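Glutathione S-transferase-3 (PDB 3W8S) probably catalyses the conjugation of glutathione to electrophilic compounds, releasing halide from halogenated substrates, as a sigma-class glutathione transferase that binds glutathione. Local coordinates at residues R19-L24 against L153-L158; I102-R107 against N122-P127. One frame throughout, in Å; residues are numbered along the deposited sequence.

Contact 1 of 2, residues R19-L24 against L153-L158; sequences RQIFVL and LTFADL
Leu158 and Leu24 meet end to end across this interface, Leu24 CD1 lying 3.9 Å from Leu158 CD1. The same methyl of Leu24 also meets Leu153 CD2, at 3.5 Å, and here the two leucines cross at a slant. Leu24 CD1 is therefore shared between the leucine ahead of the N-cap and the one in the first turn. Both methyls of Leu158 flank Leu24 CD1; Leu158 CD1 also rests against Ile21 CG1 at 3.7 Å, while Leu158 CD2 lies near Gln20 OE1, the side chains of Leu158 and Gln20 passing in opposite senses. Ile21 has its CG1 branch opposite the carbonyl carbon (chi1 -63°), and the branch ends with CD1 against Phe155 CB, 3.8 Å away. Phe155 touches with this root of its side chain; its ring leads away from helix 16-25 toward Ala72, Val88 and Thr92. The contact joins the thioredoxin-like N-terminal domain, through helix 16-25, to the all-helical C-terminal domain of the glutathione transferase fold, at the first turn of helix 155-170. That turn opens with a capping box: Thr154 N donates to Asp157 OD2 at 2.9 Å, using the anti lone pair of the carboxylate, and Thr154 OG1 accepts a weak bond from Ala156 N. Asp157 OD1 has further partners in His184 NE2 and Leu148 N, so the carboxylate ties the cap to neighbouring parts of the C-terminal domain. Along one border of the apolar patch a water donates to both Gln20 OE1, at 2.9 Å, and Leu158 O, at 2.8 Å, bridging the two helices where no direct hydrogen bond links the segments. Gln20 NE2 is held separately by Glu162 and Glu16.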
ATOM      1  N   ARG A  19     -15.203   0.474  -7.962  1.00  9.28           N
ATOM      2  CA  ARG A  19     -16.470   0.495  -8.762  1.00  9.60           C
ATOM      3  C   ARG A  19     -16.367  -0.390  -9.989  1.00  9.87           C
ATOM      4  O   ARG A  19     -17.312  -1.163 -10.313  1.00  8.69           O
ATOM      5  CB  ARG A  19     -16.732   1.936  -9.222  1.00  9.20           C
ATOM      6  CG  ARG A  19     -16.961   2.871  -8.035  1.00  8.49           C
ATOM      7  CD  ARG A  19     -17.498   4.180  -8.566  1.00  8.82           C
ATOM      8  NE  ARG A  19     -17.635   5.236  -7.522  1.00  9.36           N
ATOM      9  CZ  ARG A  19     -16.865   6.343  -7.434  1.00 10.37           C
ATOM     10  NH1 ARG A  19     -15.827   6.536  -8.277  1.00 10.13           N
ATOM     11  NH2 ARG A  19     -17.113   7.239  -6.415  1.00 10.39           N
ATOM     12  N   GLN A  20     -15.206  -0.318 -10.660  1.00 10.26           N
ATOM     13  CA  GLN A  20     -15.031  -1.132 -11.884  1.00 10.73           C
ATOM     14  C   GLN A  20     -14.961  -2.640 -11.588  1.00 11.57           C
ATOM     15  O   GLN A  20     -15.378  -3.463 -12.442  1.00 11.00           O
ATOM     16  CB  GLN A  20     -13.795  -0.702 -12.659  1.00 12.18           C
ATOM     17  CG  GLN A  20     -13.927   0.742 -13.100  1.00 11.68           C
ATOM     18  CD  GLN A  20     -12.757   1.227 -13.915  1.00 13.24           C
ATOM     19  OE1 GLN A  20     -11.851   0.443 -14.194  1.00 12.83           O
ATOM     20  NE2 GLN A  20     -12.794   2.526 -14.365  1.00 12.03           N
ATOM     21  N   ILE A  21     -14.415  -3.018 -10.427  1.00 10.38           N
ATOM     22  CA  ILE A  21     -14.449  -4.436 -10.015  1.00 10.03           C
ATOM     23  C   ILE A  21     -15.893  -4.945  -9.799  1.00 10.92           C
ATOM     24  O   ILE A  21     -16.261  -6.020 -10.318  1.00 10.75           O
ATOM     25  CB  ILE A  21     -13.584  -4.739  -8.798  1.00  9.26           C
ATOM     26  CG1 ILE A  21     -12.088  -4.454  -9.130  1.00  9.41           C
ATOM     27  CG2 ILE A  21     -13.748  -6.212  -8.387  1.00  9.02           C
ATOM     28  CD1 ILE A  21     -11.269  -4.137  -7.861  1.00  9.01           C
ATOM     29  N   PHE A  22     -16.703  -4.146  -9.132  1.00 10.01           N
ATOM     30  CA  PHE A  22     -18.163  -4.457  -9.002  1.00 10.66           C
ATOM     31  C   PHE A  22     -18.787  -4.540 -10.385  1.00 11.40           C
ATOM     32  O   PHE A  22     -19.547  -5.480 -10.657  1.00 11.40           O
ATOM     33  CB  PHE A  22     -18.907  -3.403  -8.177  1.00 10.70           C
ATOM     34  CG  PHE A  22     -18.695  -3.528  -6.707  1.00 12.61           C
ATOM     35  CD1 PHE A  22     -19.067  -4.690  -6.031  1.00 12.93           C
ATOM     36  CD2 PHE A  22     -18.176  -2.470  -5.967  1.00 13.43           C
ATOM     37  CE1 PHE A  22     -18.831  -4.825  -4.644  1.00 15.10           C
ATOM     38  CE2 PHE A  22     -17.965  -2.591  -4.581  1.00 13.63           C
ATOM     39  CZ  PHE A  22     -18.336  -3.757  -3.900  1.00 12.40           C
ATOM     40  N   VAL A  23     -18.451  -3.592 -11.259  1.00 12.13           N
ATOM     41  CA  VAL A  23     -18.979  -3.608 -12.651  1.00 13.25           C
ATOM     42  C   VAL A  23     -18.668  -4.931 -13.380  1.00 13.90           C
ATOM     43  O   VAL A  23     -19.599  -5.641 -13.888  1.00 13.26           O
ATOM     44  CB  VAL A  23     -18.533  -2.382 -13.470  1.00 15.17           C
ATOM     45  CG1 VAL A  23     -18.828  -2.596 -14.956  1.00 16.12           C
ATOM     46  CG2 VAL A  23     -19.238  -1.139 -12.953  1.00 14.53           C
ATOM     47  N   LEU A  24     -17.408  -5.326 -13.359  1.00 11.58           N
ATOM     48  CA  LEU A  24     -17.010  -6.543 -13.999  1.00 13.06           C
ATOM     49  C   LEU A  24     -17.659  -7.766 -13.390  1.00 14.20           C
ATOM     50  O   LEU A  24     -17.874  -8.780 -14.102  1.00 13.81           O
ATOM     51  CB  LEU A  24     -15.456  -6.714 -13.900  1.00 14.69           C
ATOM     52  CG  LEU A  24     -14.608  -5.737 -14.764  1.00 15.76           C
ATOM     53  CD1 LEU A  24     -13.136  -5.827 -14.314  1.00 16.49           C
ATOM     54  CD2 LEU A  24     -14.596  -5.951 -16.267  1.00 16.98           C
ATOM     55  N   LEU A 153      -7.387 -10.662 -16.834  1.00 18.37           N
ATOM     56  CA  LEU A 153      -7.508  -9.367 -16.228  1.00 16.95           C
ATOM     57  C   LEU A 153      -7.415  -9.446 -14.708  1.00 15.72           C
ATOM     58  O   LEU A 153      -8.057 -10.288 -14.094  1.00 16.42           O
ATOM     59  CB  LEU A 153      -8.903  -8.863 -16.611  1.00 18.61           C
ATOM     60  CG  LEU A 153      -9.167  -7.383 -16.273  1.00 19.91           C
ATOM     61  CD1 LEU A 153      -8.405  -6.516 -17.253  1.00 19.09           C
ATOM     62  CD2 LEU A 153     -10.666  -7.130 -16.427  1.00 20.66           C
ATOM     63  N   THR A 154      -6.634  -8.562 -14.091  1.00 14.23           N
ATOM     64  CA  THR A 154      -6.658  -8.410 -12.645  1.00 11.97           C
ATOM     65  C   THR A 154      -6.818  -6.918 -12.318  1.00 11.57           C
ATOM     66  O   THR A 154      -6.748  -6.087 -13.204  1.00  9.90           O
ATOM     67  CB  THR A 154      -5.352  -8.917 -12.001  1.00 12.45           C
ATOM     68  OG1 THR A 154      -4.230  -8.067 -12.407  1.00 11.06           O
ATOM     69  CG2 THR A 154      -5.130 -10.431 -12.384  1.00 12.14           C
ATOM     70  N   PHE A 155      -7.041  -6.584 -11.049  1.00 10.72           N
ATOM     71  CA  PHE A 155      -7.199  -5.182 -10.734  1.00 11.82           C
ATOM     72  C   PHE A 155      -5.887  -4.381 -10.934  1.00 11.06           C
ATOM     73  O   PHE A 155      -5.938  -3.167 -11.046  1.00 10.59           O
ATOM     74  CB  PHE A 155      -7.881  -4.934  -9.364  1.00 12.07           C
ATOM     75  CG  PHE A 155      -7.046  -5.277  -8.162  1.00 13.42           C
ATOM     76  CD1 PHE A 155      -6.837  -6.600  -7.746  1.00 12.46           C
ATOM     77  CD2 PHE A 155      -6.487  -4.261  -7.398  1.00 15.45           C
ATOM     78  CE1 PHE A 155      -6.109  -6.917  -6.601  1.00 13.49           C
ATOM     79  CE2 PHE A 155      -5.700  -4.595  -6.266  1.00 16.40           C
ATOM     80  CZ  PHE A 155      -5.494  -5.921  -5.874  1.00 14.13           C
ATOM     81  N   ALA A 156      -4.726  -5.056 -11.005  1.00  9.97           N
ATOM     82  CA  ALA A 156      -3.554  -4.278 -11.418  1.00  9.70           C
ATOM     83  C   ALA A 156      -3.756  -3.693 -12.835  1.00  9.79           C
ATOM     84  O   ALA A 156      -3.396  -2.544 -13.067  1.00  8.84           O
ATOM     85  CB  ALA A 156      -2.249  -5.114 -11.355  1.00  8.68           C
ATOM     86  N   ASP A 157      -4.309  -4.486 -13.765  1.00 10.50           N
ATOM     87  CA  ASP A 157      -4.590  -4.023 -15.148  1.00 11.84           C
ATOM     88  C   ASP A 157      -5.538  -2.816 -15.058  1.00 12.25           C
ATOM     89  O   ASP A 157      -5.396  -1.764 -15.753  1.00 11.37           O
ATOM     90  CB  ASP A 157      -5.281  -5.159 -15.949  1.00 12.06           C
ATOM     91  CG  ASP A 157      -4.352  -6.271 -16.225  1.00 12.66           C
ATOM     92  OD1 ASP A 157      -3.297  -5.970 -16.841  1.00 12.54           O
ATOM     93  OD2 ASP A 157      -4.618  -7.475 -15.865  1.00 13.49           O
ATOM     94  N   LEU A 158      -6.490  -2.925 -14.149  1.00 10.86           N
ATOM     95  CA  LEU A 158      -7.517  -1.849 -14.108  1.00 11.18           C
ATOM     96  C   LEU A 158      -6.868  -0.509 -13.657  1.00 11.60           C
ATOM     97  O   LEU A 158      -7.193   0.526 -14.229  1.00 12.21           O
ATOM     98  CB  LEU A 158      -8.692  -2.219 -13.149  1.00 10.49           C
ATOM     99  CG  LEU A 158      -9.499  -3.473 -13.526  1.00 11.66           C
ATOM    100  CD1 LEU A 158     -10.500  -3.730 -12.371  1.00 11.06           C
ATOM    101  CD2 LEU A 158     -10.299  -3.151 -14.828  1.00 10.24           C
TER
HETATM  102  O   HOH W   1      -9.462   0.321 -15.910  1.00 13.82           O

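Contact 2 of 2, residues I102-R107 against N122-P127; sequences IRPFLR and NEVFLP
One face of the Phe105 ring carries the CB of Phe125, which sits 3.7 Å from the ring centroid and only 12° off the ring normal, a CH-pi contact. The Phe125 ring continues from that carbon into an offset stack with Phe105: the centroids are 4.7 Å apart and the planes tilt 25° from each other. Overlap is therefore partial, with Phe105 CE2 coming to 3.7 Å from Phe125 CD1. At the edge of the Phe125 ring, in its plane, lies Ile102 CD1, 3.7 Å from Phe125 CD1. The side chains of Ile102 and Phe125 run alongside one another in the same direction. Phe167 of helix 155-170 also meets the Phe125 ring, edge-to-face. With CG anti to the backbone N, Phe125 lays its CB over the Phe105 ring and carries its own ring beyond it.

Val124 adds the second patch with one methyl: CG1 approaches the backbone of Ile102, 3.8 Å from its CA, and looser contacts take it to Pro104 CD and Phe105 CB. Ile102 thus meets Val124 mainly at its CA, while its CG2 branch lies over the backbone of Phe125. The contact is wholly apolar, with no hydrogen bond between the segments.

The axes of the two short helical segments pass 8.6 Å apart with a crossing angle of -110°. Ile102 is the N-cap residue of helix 103-109, and the backbone leaves helical geometry there after helix 82-101. This steep helix-on-helix packing, centred on two phenylalanines, belongs to the helical C-terminal domain of the glutathione transferase fold, away from the glutathione site.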
ATOM      1  N   ILE A 102       4.064  11.907  -8.060  1.00 13.11           N
ATOM      2  CA  ILE A 102       3.533  12.997  -8.855  1.00 12.50           C
ATOM      3  C   ILE A 102       2.569  13.919  -8.086  1.00 15.11           C
ATOM      4  O   ILE A 102       1.894  14.748  -8.679  1.00 14.97           O
ATOM      5  CB  ILE A 102       2.901  12.472 -10.120  1.00 11.36           C
ATOM      6  CG1 ILE A 102       1.663  11.617  -9.762  1.00 11.18           C
ATOM      7  CG2 ILE A 102       3.943  11.625 -10.886  1.00 11.16           C
ATOM      8  CD1 ILE A 102       0.822  11.260 -10.980  1.00 10.36           C
ATOM      9  N   ARG A 103       2.497  13.752  -6.777  1.00 17.38           N
ATOM     10  CA  ARG A 103       1.687  14.609  -5.918  1.00 21.50           C
ATOM     11  C   ARG A 103       1.794  16.111  -6.258  1.00 21.06           C
ATOM     12  O   ARG A 103       0.760  16.740  -6.414  1.00 23.31           O
ATOM     13  CB  ARG A 103       2.095  14.432  -4.450  1.00 24.71           C
ATOM     14  CG  ARG A 103       1.145  15.156  -3.509  1.00 35.75           C
ATOM     15  CD  ARG A 103       1.444  14.860  -2.050  1.00 40.99           C
ATOM     16  NE  ARG A 103       0.330  15.345  -1.241  1.00 54.08           N
ATOM     17  CZ  ARG A 103       0.297  16.543  -0.661  1.00 54.68           C
ATOM     18  NH1 ARG A 103       1.323  17.377  -0.795  1.00 51.91           N
ATOM     19  NH2 ARG A 103      -0.759  16.900   0.051  1.00 58.93           N
ATOM     20  N   PRO A 104       3.027  16.677  -6.360  1.00 23.21           N
ATOM     21  CA  PRO A 104       3.183  18.105  -6.636  1.00 23.89           C
ATOM     22  C   PRO A 104       2.461  18.498  -7.937  1.00 24.11           C
ATOM     23  O   PRO A 104       1.843  19.578  -7.999  1.00 24.62           O
ATOM     24  CB  PRO A 104       4.708  18.269  -6.846  1.00 23.75           C
ATOM     25  CG  PRO A 104       5.309  17.186  -6.034  1.00 24.88           C
ATOM     26  CD  PRO A 104       4.357  16.019  -6.266  1.00 23.40           C
ATOM     27  N   PHE A 105       2.516  17.625  -8.946  1.00 20.79           N
ATOM     28  CA  PHE A 105       1.806  17.844 -10.193  1.00 19.71           C
ATOM     29  C   PHE A 105       0.331  17.734  -9.949  1.00 21.94           C
ATOM     30  O   PHE A 105      -0.471  18.599 -10.424  1.00 19.04           O
ATOM     31  CB  PHE A 105       2.255  16.856 -11.298  1.00 17.70           C
ATOM     32  CG  PHE A 105       1.342  16.782 -12.496  1.00 16.38           C
ATOM     33  CD1 PHE A 105       1.397  17.761 -13.518  1.00 17.37           C
ATOM     34  CD2 PHE A 105       0.533  15.729 -12.660  1.00 14.76           C
ATOM     35  CE1 PHE A 105       0.594  17.686 -14.633  1.00 18.20           C
ATOM     36  CE2 PHE A 105      -0.293  15.617 -13.778  1.00 17.96           C
ATOM     37  CZ  PHE A 105      -0.276  16.603 -14.780  1.00 18.85           C
ATOM     38  N   LEU A 106      -0.069  16.680  -9.245  1.00 20.34           N
ATOM     39  CA  LEU A 106      -1.534  16.487  -9.117  1.00 21.14           C
ATOM     40  C   LEU A 106      -2.228  17.611  -8.279  1.00 20.98           C
ATOM     41  O   LEU A 106      -3.351  17.973  -8.540  1.00 21.45           O
ATOM     42  CB  LEU A 106      -1.849  15.093  -8.568  1.00 21.30           C
ATOM     43  CG  LEU A 106      -1.577  13.874  -9.442  1.00 18.80           C
ATOM     44  CD1 LEU A 106      -1.655  12.629  -8.572  1.00 21.46           C
ATOM     45  CD2 LEU A 106      -2.574  13.756 -10.567  1.00 19.30           C
ATOM     46  N   ARG A 107      -1.561  18.140  -7.261  1.00 22.01           N
ATOM     47  CA  ARG A 107      -2.108  19.208  -6.436  1.00 24.49           C
ATOM     48  C   ARG A 107      -2.408  20.495  -7.252  1.00 25.19           C
ATOM     49  O   ARG A 107      -3.411  21.207  -7.023  1.00 24.42           O
ATOM     50  CB  ARG A 107      -1.097  19.573  -5.342  1.00 30.30           C
ATOM     51  CG  ARG A 107      -1.117  18.649  -4.147  1.00 40.80           C
ATOM     52  CD  ARG A 107      -0.160  19.181  -3.072  1.00 54.78           C
ATOM     53  NE  ARG A 107      -0.694  20.312  -2.285  1.00 60.98           N
ATOM     54  CZ  ARG A 107      -1.780  20.248  -1.508  1.00 63.18           C
ATOM     55  NH1 ARG A 107      -2.482  19.125  -1.431  1.00 63.91           N
ATOM     56  NH2 ARG A 107      -2.184  21.315  -0.827  1.00 60.57           N
ATOM     57  N   ASN A 122       6.349  18.649 -17.189  1.00 19.83           N
ATOM     58  CA  ASN A 122       7.635  18.363 -17.863  1.00 20.38           C
ATOM     59  C   ASN A 122       8.620  17.751 -16.864  1.00 17.83           C
ATOM     60  O   ASN A 122       9.374  16.816 -17.196  1.00 18.16           O
ATOM     61  CB  ASN A 122       8.316  19.673 -18.416  1.00 19.46           C
ATOM     62  CG  ASN A 122       7.585  20.287 -19.600  1.00 21.57           C
ATOM     63  OD1 ASN A 122       6.806  19.630 -20.311  1.00 22.78           O
ATOM     64  ND2 ASN A 122       7.830  21.602 -19.816  1.00 25.75           N
ATOM     65  N   GLU A 123       8.602  18.254 -15.643  1.00 16.55           N
ATOM     66  CA  GLU A 123       9.644  17.879 -14.694  1.00 18.03           C
ATOM     67  C   GLU A 123       9.242  16.811 -13.719  1.00 16.98           C
ATOM     68  O   GLU A 123      10.087  16.139 -13.198  1.00 18.54           O
ATOM     69  CB  GLU A 123      10.095  19.091 -13.853  1.00 21.73           C
ATOM     70  CG  GLU A 123      10.705  20.173 -14.699  1.00 27.27           C
ATOM     71  CD  GLU A 123      11.338  21.320 -13.888  1.00 32.99           C
ATOM     72  OE1 GLU A 123      11.433  21.272 -12.639  1.00 30.95           O
ATOM     73  OE2 GLU A 123      11.810  22.256 -14.555  1.00 40.76           O
ATOM     74  N   VAL A 124       7.971  16.718 -13.398  1.00 15.35           N
ATOM     75  CA  VAL A 124       7.538  15.771 -12.359  1.00 14.90           C
ATOM     76  C   VAL A 124       6.699  14.640 -13.008  1.00 13.10           C
ATOM     77  O   VAL A 124       7.036  13.459 -12.882  1.00 13.92           O
ATOM     78  CB  VAL A 124       6.739  16.443 -11.209  1.00 15.64           C
ATOM     79  CG1 VAL A 124       6.205  15.388 -10.210  1.00 17.28           C
ATOM     80  CG2 VAL A 124       7.650  17.425 -10.440  1.00 17.49           C
ATOM     81  N   PHE A 125       5.634  14.985 -13.694  1.00 12.61           N
ATOM     82  CA  PHE A 125       4.747  13.969 -14.154  1.00 12.58           C
ATOM     83  C   PHE A 125       5.355  13.037 -15.230  1.00 12.45           C
ATOM     84  O   PHE A 125       5.354  11.787 -15.123  1.00 10.15           O
ATOM     85  CB  PHE A 125       3.446  14.593 -14.676  1.00 13.89           C
ATOM     86  CG  PHE A 125       2.481  13.558 -15.182  1.00 14.88           C
ATOM     87  CD1 PHE A 125       1.846  12.665 -14.287  1.00 14.13           C
ATOM     88  CD2 PHE A 125       2.248  13.399 -16.520  1.00 19.43           C
ATOM     89  CE1 PHE A 125       0.967  11.650 -14.712  1.00 14.43           C
ATOM     90  CE2 PHE A 125       1.373  12.364 -16.970  1.00 18.77           C
ATOM     91  CZ  PHE A 125       0.723  11.493 -16.052  1.00 17.00           C
ATOM     92  N   LEU A 126       5.815  13.624 -16.336  1.00 11.79           N
ATOM     93  CA  LEU A 126       6.278  12.777 -17.419  1.00 10.96           C
ATOM     94  C   LEU A 126       7.552  11.922 -17.074  1.00  9.69           C
ATOM     95  O   LEU A 126       7.598  10.767 -17.411  1.00  9.88           O
ATOM     96  CB  LEU A 126       6.499  13.616 -18.719  1.00 12.45           C
ATOM     97  CG  LEU A 126       5.135  13.969 -19.400  1.00 15.32           C
ATOM     98  CD1 LEU A 126       5.246  15.139 -20.450  1.00 16.52           C
ATOM     99  CD2 LEU A 126       4.410  12.731 -19.949  1.00 15.50           C
ATOM    100  N   PRO A 127       8.556  12.500 -16.366  1.00  9.32           N
ATOM    101  CA  PRO A 127       9.681  11.668 -15.876  1.00  9.57           C
ATOM    102  C   PRO A 127       9.203  10.554 -14.922  1.00 10.54           C
ATOM    103  O   PRO A 127       9.749   9.476 -14.985  1.00 10.68           O
ATOM    104  CB  PRO A 127      10.607  12.681 -15.114  1.00  8.80           C
ATOM    105  CG  PRO A 127      10.306  14.019 -15.877  1.00  9.67           C
ATOM    106  CD  PRO A 127       8.764  13.934 -16.071  1.00  9.03           C
TER

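Overall arrangement
Both segments of contact 2 fall in sequence between the two segments of contact 1, and in space the contacts flank the middle of the molecule. Their centres are 26 Å apart and their nearest atoms about 14 Å apart, so they do not touch. Contact 1 joins the two domains, pairing helix 16-25 with helix 155-170; contact 2 stays within the C-terminal domain, between helices 103-109 and 117-143. Helix 155-170 connects them: it follows helix 117-143 in sequence, its first turn belongs to contact 1, and its Phe167 reaches Ile102 and Phe125 of contact 2. Contact 1 is part of the interface between the domains, contact 2 part of the interior of the helical one.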